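PDB 7C6O: cobalamin biosynthesis protein CobN from Mycobacterium tuberculosis, which forms the large catalytic subunit of cobaltochelatase, which probably inserts cobalt into the corrin ring during cobalamin biosynthesis. Local coordinates for residues Q361-P364 against A365-R368; A534-R537 against W538-T541. One frame throughout, in Å; residues are numbered along the deposited sequence. Where two conformers were deposited one is given.

Interaction 1 (Q361-P364 against A365-R368); sequences QVAP and ADKR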
# COMPACT_ATOMS: atom_id res chain seq x y z
N GLN A 361 22.46 20.74 -1.66
CA GLN A 361 23.67 21.50 -1.37
C GLN A 361 24.94 20.65 -1.42
O GLN A 361 26.03 21.21 -1.51
CB GLN A 361 23.57 22.16 0.00
CG GLN A 361 22.38 23.10 0.17
CD GLN A 361 22.26 23.63 1.59
OE1 GLN A 361 23.00 23.22 2.48
NE2 GLN A 361 21.32 24.54 1.80
N VAL A 362 24.82 19.33 -1.35
CA VAL A 362 25.97 18.44 -1.27
C VAL A 362 26.26 17.90 -2.67
O VAL A 362 25.41 17.24 -3.28
CB VAL A 362 25.73 17.29 -0.27
CG1 VAL A 362 26.96 16.40 -0.17
CG2 VAL A 362 25.36 17.86 1.09
N ALA A 363 27.47 18.17 -3.17
CA ALA A 363 27.87 17.69 -4.47
C ALA A 363 28.04 16.17 -4.44
O ALA A 363 28.31 15.59 -3.39
CB ALA A 363 29.17 18.35 -4.92
N PRO A 364 27.88 15.50 -5.59
CA PRO A 364 28.06 14.04 -5.62
C PRO A 364 29.37 13.56 -5.01
O PRO A 364 29.38 12.52 -4.34
CB PRO A 364 27.99 13.72 -7.12
CG PRO A 364 27.08 14.77 -7.66
CD PRO A 364 27.38 16.02 -6.88
N ALA A 365 30.46 14.30 -5.20
CA ALA A 365 31.76 13.86 -4.69
C ALA A 365 31.81 13.83 -3.17
O ALA A 365 32.65 13.12 -2.61
CB ALA A 365 32.87 14.76 -5.23
N ASP A 366 30.95 14.59 -2.49
CA ASP A 366 30.93 14.65 -1.04
C ASP A 366 29.75 13.92 -0.42
O ASP A 366 29.63 13.90 0.81
CB ASP A 366 30.91 16.12 -0.58
CG ASP A 366 32.04 16.93 -1.17
OD1 ASP A 366 33.19 16.44 -1.15
OD2 ASP A 366 31.77 18.04 -1.67
N LYS A 367 28.88 13.32 -1.22
CA LYS A 367 27.63 12.76 -0.73
C LYS A 367 27.83 11.33 -0.25
O LYS A 367 28.36 10.49 -0.98
CB LYS A 367 26.56 12.81 -1.82
CG LYS A 367 25.17 12.45 -1.35
CD LYS A 367 24.11 13.00 -2.29
CE LYS A 367 24.06 14.52 -2.22
NZ LYS A 367 23.18 15.11 -3.27
N ARG A 368 27.42 11.07 0.99
CA ARG A 368 27.51 9.74 1.58
C ARG A 368 26.15 9.06 1.48
O ARG A 368 25.13 9.62 1.88
CB ARG A 368 27.97 9.82 3.04
CG ARG A 368 29.39 10.35 3.20
CD ARG A 368 29.81 10.43 4.66
NE ARG A 368 28.92 11.28 5.44
CZ ARG A 368 29.12 12.58 5.66
NH1 ARG A 368 30.19 13.19 5.15
NH2 ARG A 368 28.25 13.27 6.38
O HOH W 1 29.49 19.46 -1.63
O HOH W 2 30.32 10.53 -2.92
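Lys367 reaches back across the turn to Val362, and its side chain can be followed atom by atom. Lys367 CB lies 3.6 Å from Ala363 O. With CG turned away from the backbone N (chi1 -171°) and the chain kinked at chi3 (-68°), CE comes alongside Val362, 3.8 Å from its CB. At the tip, NZ makes a weak hydrogen bond of 3.1 Å to Val362 O; its stronger partner is Leu815 O, and Leu359 O in the preceding helix also accepts from it, so the ammonium is fixed largely by backbone carbonyls. Val362 answers with CG1, which rests 3.7 Å from Lys367 CA. Within the turn two backbone bonds tighten the chain: Asp366 N to Ala363 O at 3.0 Å, and Lys367 N to Pro364 O at 3.3 Å, each donor standing above the carbonyl plane. One water accepts from Ala363 N and donates to Asp366 OD2, tying the carboxylate to the start of the turn. The two successive i to i+3 bonds mark two overlapping type I beta-turns, with proline at position i+1 of the first, in the loop that links helix 343-361 to strand 369-373.

Interaction 2 (A534-R537 against W538-T541); sequences AAYR and WLDT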
# COMPACT_ATOMS: atom_id res chain seq x y z
N ALA A 534 21.09 -0.24 16.61
CA ALA A 534 22.46 0.26 16.49
C ALA A 534 22.89 0.37 15.03
O ALA A 534 23.54 1.35 14.65
CB ALA A 534 23.42 -0.65 17.26
N ALA A 535 22.52 -0.61 14.21
CA ALA A 535 22.94 -0.60 12.81
C ALA A 535 22.37 0.60 12.07
O ALA A 535 23.08 1.30 11.34
CB ALA A 535 22.52 -1.90 12.13
N TYR A 536 21.07 0.87 12.25
CA TYR A 536 20.48 2.02 11.57
C TYR A 536 20.98 3.33 12.16
O TYR A 536 21.21 4.30 11.42
CB TYR A 536 18.95 1.96 11.63
CG TYR A 536 18.36 1.25 10.44
CD1 TYR A 536 18.22 1.90 9.23
CD2 TYR A 536 17.98 -0.08 10.52
CE1 TYR A 536 17.70 1.25 8.12
CE2 TYR A 536 17.45 -0.74 9.43
CZ TYR A 536 17.32 -0.07 8.23
OH TYR A 536 16.80 -0.72 7.13
N ARG A 537 21.17 3.39 13.48
CA ARG A 537 21.69 4.61 14.08
C ARG A 537 23.13 4.87 13.67
O ARG A 537 23.57 6.02 13.64
CB ARG A 537 21.54 4.55 15.60
CG ARG A 537 20.10 4.66 16.09
CD ARG A 537 19.50 6.03 15.76
NE ARG A 537 18.94 6.11 14.42
CZ ARG A 537 19.02 7.18 13.63
NH1 ARG A 537 19.66 8.26 14.06
NH2 ARG A 537 18.48 7.16 12.42
N TRP A 538 23.88 3.82 13.33
CA TRP A 538 25.25 4.04 12.85
C TRP A 538 25.26 4.61 11.44
O TRP A 538 26.20 5.33 11.07
CB TRP A 538 26.05 2.74 12.90
CG TRP A 538 27.38 2.90 12.22
CD1 TRP A 538 28.51 3.46 12.75
CD2 TRP A 538 27.71 2.53 10.88
NE1 TRP A 538 29.52 3.45 11.82
CE2 TRP A 538 29.06 2.88 10.67
CE3 TRP A 538 27.00 1.92 9.84
CZ2 TRP A 538 29.70 2.65 9.45
CZ3 TRP A 538 27.64 1.69 8.64
CH2 TRP A 538 28.98 2.06 8.46
N LEU A 539 24.24 4.31 10.63
CA LEU A 539 24.14 4.92 9.31
C LEU A 539 23.99 6.44 9.40
O LEU A 539 24.33 7.14 8.44
CB LEU A 539 22.95 4.34 8.54
CG LEU A 539 22.98 2.85 8.21
CD1 LEU A 539 21.71 2.45 7.47
CD2 LEU A 539 24.21 2.53 7.37
N ASP A 540 23.48 6.95 10.52
CA ASP A 540 23.19 8.36 10.68
C ASP A 540 24.38 9.06 11.34
O ASP A 540 25.48 8.52 11.43
CB ASP A 540 21.91 8.52 11.51
CG ASP A 540 21.16 9.80 11.20
OD1 ASP A 540 21.78 10.76 10.68
OD2 ASP A 540 19.95 9.86 11.49
N THR A 541 24.17 10.30 11.77
CA THR A 541 25.16 10.99 12.58
C THR A 541 24.86 10.76 14.05
O THR A 541 23.75 10.40 14.44
CB THR A 541 25.16 12.49 12.27
OG1 THR A 541 23.83 13.01 12.39
CG2 THR A 541 25.68 12.75 10.87
O HOH W 3 25.91 7.53 14.00
O HOH W 4 22.62 7.99 15.64
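Trp538 N closes a helical turn onto Ala534 O at 2.8 Å, whereas Asp540 N reaches only three residues back, to Arg537 O, as helix 530-539 runs out. Between them the bonds of Leu539 N to Ala535 O and Tyr536 O are both weak. On the side of this last turn, Arg537 and Asp540 lie next to each other and point the same way. Bends at chi2 and chi3 (-65° and 85°) turn the arginine forward, towards the end of the helix, into a salt bridge of two hydrogen bonds to one oxygen: NH1 lies 3.0 Å from Asp540 OD2, and NH2 3.2 Å from the same Asp540 OD2. The oxygen is at the guanidinium edge, close to its plane, while the carboxylate is turned 74° against that plane. The strongest partner of Arg537, though, is Ala580 O, which NH2 binds as well. The other carboxylate oxygen, Asp540 OD1, takes Thr541 N at 2.7 Å and a salt bridge from Arg355. Elsewhere round the turn, Leu539 CD1 packs obliquely against the Tyr536 ring, 3.9 Å from its CD1. Trp538 leads away to strands 492-500 and 503-507, its NE1 bonded to Asn545 O. Two waters continue the polar network where the helix ends, each donating to Arg537 O; one also donates to Asp540 O and the other to Thr541 O. Chemically, a buried carboxylate held between two arginines and a backbone N-H would be expected to remain ionised; OD2 ties the last turn to itself through Arg537, while OD1 joins it to helix 343-361 through Arg355.

How the interactions relate
Interactions 1 and 2 stand in series along the chain, their centres 19 Å apart and their nearest atoms about 5 Å apart without touching. The chain between 541 and 551 connects them: Arg368 binds His550 through its backbone N and Gly548 through its side chain, while Gly548 also pairs with Asp540 through the backbone. Helix 343-361 provides a second route, since it leads into 361-364 and its Arg355 meets Asp540. Both adjoin one mixed sheet: 361-368 leads into its strand 369-373, and the helix of 534-541 packs on its strands 492-500 and 503-507. The sodium site at Asp125 and Ser127 involves residues of neither interaction.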